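Local structure of Exo-beta-1,3-galactanase (Bifidobacterium bifidum, 5FLW) at residues L232-P235 / T240-S243; D246-L251 / M281-A286. The protein is probably an exo-beta-1,3-galactanase of glycoside hydrolase family 43, inferred to release galactose units from the ends of beta-1,3-galactan chains. One frame throughout, in Å; residues are numbered along the deposited sequence.

Both contacts belong to one flank of a five-bladed beta-propeller, and they follow each other along the chain. Interaction 1 closes first, where the chain leaves strand 231-232, the last of one four-stranded blade, and turns through helix 239-242 towards strand 244-250. Interaction 2 then packs that strand, the first of the next blade, against strand 278-286 of the same blade. Their centres lie about 13 Å apart, on the same side of the chain's centre, and they touch at two points: Tyr241 CD2 packs 3.8 Å from Met281 CE, and Phe233 CD2 lies 3.9 Å from Ile283 CD1. The linker between two blades is thereby packed against the blade it leads into.

Interaction 1 of 2, residues L232-P235 / T240-S243; sequences LFAP and TYDS
Ala234 and Thr240 bring the two backbones closest, their CA atoms 5.5 Å apart, while no direct hydrogen bond joins the segments. A water bridges them instead, 2.8 Å from Pro235 O and 3.0 Å from Thr240 N, whose proton it accepts. Thr240, Tyr241 and Asp242 all have positive phi and psi, a left-handed turn in which Ser243 OG reaches back in the carbonyl plane to Thr240 O at 2.8 Å. The methyl of Ala234 faces this turn, with CB 4.0 Å from Thr240 CA. Beside it, the Phe233 ring meets the threonine obliquely, CE2 standing 3.9 Å from Thr240 CG2. That methyl lies anti to its own backbone N, leaving OG1 to bond with Asn213 O and Asn215 N. Tyr241 crosses Pro235 at about a right angle: Pro235 CG and CD each lie 3.3 Å from Tyr241 OH, and Pro235 CD also packs 3.8 Å from Tyr241 CZ. The phenol oxygen is held by the backbone N of Trp294. With an alanine in place of this tyrosine, Pro235 would probably lose the phenol end it packs on and Trp294 N its acceptor. This compact turn is part of an inter-blade connection in a five-bladed beta-propeller, the fold of family 43, leading from an outermost strand to strand 244-250, the first of the next blade.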
loop_
_atom_site.group_PDB
_atom_site.type_symbol
_atom_site.label_atom_id
_atom_site.label_comp_id
_atom_site.label_asym_id
_atom_site.label_seq_id
_atom_site.Cartn_x
_atom_site.Cartn_y
_atom_site.Cartn_z
ATOM N N LEU A 232 -9.798 10.040 13.071
ATOM C CA LEU A 232 -9.070 10.782 12.064
ATOM C C LEU A 232 -7.643 11.019 12.526
ATOM O O LEU A 232 -7.407 11.247 13.705
ATOM C CB LEU A 232 -9.717 12.161 11.888
ATOM C CG LEU A 232 -10.771 12.444 10.816
ATOM C CD1 LEU A 232 -12.067 11.719 11.117
ATOM C CD2 LEU A 232 -11.025 13.940 10.695
ATOM N N PHE A 233 -6.688 10.964 11.606
ATOM C CA PHE A 233 -5.304 11.332 11.929
ATOM C C PHE A 233 -4.832 12.678 11.375
ATOM O O PHE A 233 -3.805 13.192 11.838
ATOM C CB PHE A 233 -4.285 10.220 11.592
ATOM C CG PHE A 233 -4.341 9.721 10.169
ATOM C CD1 PHE A 233 -5.214 8.697 9.800
ATOM C CD2 PHE A 233 -3.511 10.270 9.200
ATOM C CE1 PHE A 233 -5.272 8.233 8.477
ATOM C CE2 PHE A 233 -3.557 9.811 7.855
ATOM C CZ PHE A 233 -4.437 8.792 7.509
ATOM N N ALA A 234 -5.523 13.241 10.388
ATOM C CA ALA A 234 -5.314 14.594 9.891
ATOM C C ALA A 234 -6.475 15.500 10.317
ATOM O O ALA A 234 -7.517 15.020 10.780
ATOM C CB ALA A 234 -5.208 14.564 8.362
ATOM N N PRO A 235 -6.332 16.824 10.169
ATOM C CA PRO A 235 -7.402 17.718 10.644
ATOM C C PRO A 235 -8.718 17.451 9.925
ATOM O O PRO A 235 -8.767 17.062 8.749
ATOM C CB PRO A 235 -6.857 19.115 10.344
ATOM C CG PRO A 235 -5.388 18.953 10.249
ATOM C CD PRO A 235 -5.111 17.570 9.778
ATOM N N THR A 240 -7.251 14.514 4.453
ATOM C CA THR A 240 -5.922 13.889 4.501
ATOM C C THR A 240 -4.937 14.679 3.631
ATOM O O THR A 240 -4.151 14.115 2.861
ATOM C CB THR A 240 -5.974 12.404 4.104
ATOM O OG1 THR A 240 -7.171 11.807 4.620
ATOM C CG2 THR A 240 -4.791 11.650 4.689
ATOM N N TYR A 241 -5.048 16.007 3.692
ATOM C CA TYR A 241 -4.269 16.907 2.827
ATOM C C TYR A 241 -4.498 16.597 1.344
ATOM O O TYR A 241 -3.563 16.529 0.530
ATOM C CB TYR A 241 -2.798 16.987 3.241
ATOM C CG TYR A 241 -2.728 17.606 4.608
ATOM C CD1 TYR A 241 -3.104 18.926 4.791
ATOM C CD2 TYR A 241 -2.371 16.852 5.730
ATOM C CE1 TYR A 241 -3.083 19.511 6.041
ATOM C CE2 TYR A 241 -2.340 17.420 6.991
ATOM C CZ TYR A 241 -2.707 18.758 7.144
ATOM O OH TYR A 241 -2.690 19.397 8.386
ATOM N N ASP A 242 -5.783 16.411 1.011
ATOM C CA ASP A 242 -6.242 16.111 -0.344
ATOM C C ASP A 242 -5.465 14.942 -0.955
ATOM O O ASP A 242 -4.856 15.049 -2.023
ATOM C CB ASP A 242 -6.233 17.355 -1.241
ATOM C CG ASP A 242 -6.894 17.105 -2.596
ATOM O OD1 ASP A 242 -7.725 16.179 -2.711
ATOM O OD2 ASP A 242 -6.573 17.851 -3.552
ATOM N N SER A 243 -5.452 13.820 -0.231
ATOM C CA SER A 243 -4.788 12.620 -0.715
ATOM C C SER A 243 -5.541 11.405 -0.197
ATOM O O SER A 243 -6.445 11.516 0.637
ATOM C CB SER A 243 -3.303 12.560 -0.285
ATOM O OG SER A 243 -3.151 12.181 1.081
HETATM O O HOH W 1 -8.398 14.753 7.187
#

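Interaction 2 of 2, residues D246-L251 / M281-A286; sequences DIVVPL and MPISIA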
loop_
_atom_site.group_PDB
_atom_site.type_symbol
_atom_site.label_atom_id
_atom_site.label_comp_id
_atom_site.label_asym_id
_atom_site.label_seq_id
_atom_site.Cartn_x
_atom_site.Cartn_y
_atom_site.Cartn_z
ATOM N N ASP A 246 -1.721 5.776 1.274
ATOM C CA ASP A 246 -1.211 4.594 0.608
ATOM C C ASP A 246 -0.388 3.729 1.536
ATOM O O ASP A 246 -0.576 2.512 1.569
ATOM C CB ASP A 246 -0.343 4.958 -0.592
ATOM C CG ASP A 246 0.231 3.729 -1.227
ATOM O OD1 ASP A 246 -0.541 3.068 -1.955
ATOM O OD2 ASP A 246 1.414 3.393 -0.930
ATOM N N ILE A 247 0.539 4.337 2.274
ATOM C CA ILE A 247 1.445 3.577 3.128
ATOM C C ILE A 247 1.979 4.488 4.226
ATOM O O ILE A 247 2.124 5.700 4.033
ATOM C CB ILE A 247 2.575 2.927 2.288
ATOM C CG1 ILE A 247 3.328 1.864 3.105
ATOM C CG2 ILE A 247 3.502 4.004 1.670
ATOM C CD1 ILE A 247 4.103 0.889 2.239
ATOM N N VAL A 248 2.232 3.899 5.398
ATOM C CA VAL A 248 3.002 4.492 6.486
ATOM C C VAL A 248 4.166 3.531 6.755
ATOM O O VAL A 248 3.951 2.310 6.844
ATOM C CB VAL A 248 2.125 4.694 7.744
ATOM C CG1 VAL A 248 2.959 5.175 8.937
ATOM C CG2 VAL A 248 0.964 5.642 7.467
ATOM N N VAL A 249 5.392 4.058 6.826
ATOM C CA VAL A 249 6.553 3.218 7.146
ATOM C C VAL A 249 7.328 3.739 8.349
ATOM O O VAL A 249 7.456 4.956 8.524
ATOM C CB VAL A 249 7.491 2.979 5.944
ATOM C CG1 VAL A 249 6.803 2.115 4.875
ATOM C CG2 VAL A 249 8.025 4.302 5.408
ATOM N N PRO A 250 7.846 2.850 9.200
ATOM C CA PRO A 250 8.825 3.264 10.214
ATOM C C PRO A 250 10.193 3.497 9.564
ATOM O O PRO A 250 10.606 2.777 8.647
ATOM C CB PRO A 250 8.857 2.066 11.176
ATOM C CG PRO A 250 8.478 0.872 10.326
ATOM C CD PRO A 250 7.591 1.393 9.201
ATOM N N LEU A 251 10.894 4.536 10.029
ATOM C CA LEU A 251 12.174 4.920 9.437
ATOM C C LEU A 251 13.408 4.542 10.260
ATOM O O LEU A 251 14.515 4.516 9.704
ATOM C CB LEU A 251 12.197 6.424 9.130
ATOM C CG LEU A 251 11.130 6.915 8.152
ATOM C CD1 LEU A 251 11.106 8.411 8.152
ATOM C CD2 LEU A 251 11.373 6.415 6.751
ATOM N N MET A 281 4.991 13.078 3.782
ATOM C CA MET A 281 5.028 13.883 4.997
ATOM C C MET A 281 5.479 13.013 6.153
ATOM O O MET A 281 5.182 11.812 6.166
ATOM C CB MET A 281 3.630 14.437 5.328
ATOM C CG MET A 281 3.014 15.389 4.300
ATOM S SD MET A 281 1.281 15.749 4.676
ATOM C CE MET A 281 1.440 16.674 6.243
ATOM N N PRO A 282 6.130 13.588 7.165
ATOM C CA PRO A 282 6.300 12.853 8.425
ATOM C C PRO A 282 4.947 12.716 9.115
ATOM O O PRO A 282 4.067 13.574 8.983
ATOM C CB PRO A 282 7.241 13.747 9.230
ATOM C CG PRO A 282 6.911 15.130 8.755
ATOM C CD PRO A 282 6.529 15.006 7.303
ATOM N N ILE A 283 4.747 11.586 9.786
ATOM C CA ILE A 283 3.539 11.363 10.572
ATOM C C ILE A 283 3.964 11.005 11.991
ATOM O O ILE A 283 4.888 10.208 12.185
ATOM C CB ILE A 283 2.603 10.317 9.921
ATOM C CG1 ILE A 283 1.258 10.237 10.667
ATOM C CG2 ILE A 283 3.262 8.956 9.843
ATOM C CD1 ILE A 283 0.188 9.412 9.979
ATOM N N SER A 284 3.348 11.651 12.973
ATOM C CA SER A 284 3.696 11.436 14.369
ATOM C C SER A 284 2.845 10.300 14.947
ATOM O O SER A 284 1.616 10.288 14.788
ATOM C CB SER A 284 3.522 12.738 15.150
ATOM O OG SER A 284 3.264 12.448 16.501
ATOM N N ILE A 285 3.507 9.335 15.598
ATOM C CA ILE A 285 2.867 8.128 16.127
ATOM C C ILE A 285 3.440 7.841 17.506
ATOM O O ILE A 285 4.642 7.587 17.636
ATOM C CB ILE A 285 3.070 6.926 15.180
ATOM C CG1 ILE A 285 2.460 7.238 13.797
ATOM C CG2 ILE A 285 2.569 5.629 15.806
ATOM C CD1 ILE A 285 2.544 6.122 12.842
ATOM N N ALA A 286 2.594 7.912 18.536
ATOM C CA ALA A 286 3.027 7.694 19.912
ATOM C C ALA A 286 1.801 7.468 20.784
ATOM O O ALA A 286 0.804 8.193 20.643
ATOM C CB ALA A 286 3.836 8.898 20.421
#
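Val248 and Ile283 mark the closest approach of two strands of the same sense in the sheet, splayed apart by its twist and not neighbours, their CA atoms 8.0 Å apart with strand 261-266 lying between them. No hydrogen bond passes directly across; the contact is made by side chains on one face of the sheet. One methyl of Val248 does the touching. CG1 is anti to the backbone N (chi1 174°), which turns it towards both isoleucines. Ile283 crosses the valine at about a right angle and offers its branch methyl, Ile283 CG2 sitting 3.9 Å from Val248 CG1. Ile285 comes instead tip to tip: its chain is extended from CA to CD1 (chi2 -177°), and the terminal CD1 ends 4.0 Å from Val248 CG1. Since Ile283 CG2 and Ile285 CD1 are themselves 4.2 Å apart, the three methyls form a nearly equilateral triangle. Such an apolar face belongs to the packing between successive blades of the propeller. Ile194 and Phe203 of the preceding blade touch both Val248 and Ile285, and Phe203 also reaches Ile283, while Phe261 of the intervening strand packs against the two isoleucines. The backbone joins in as well, with Val248 N bonded to Thr192 OG1 of the preceding blade. Towards the start of strand 244-250, Asp246 and Ile247 share Ile264 as their partner across the pairing, a classic beta bulge, and Asp246 OD1 forms a salt bridge with Arg83 NH1.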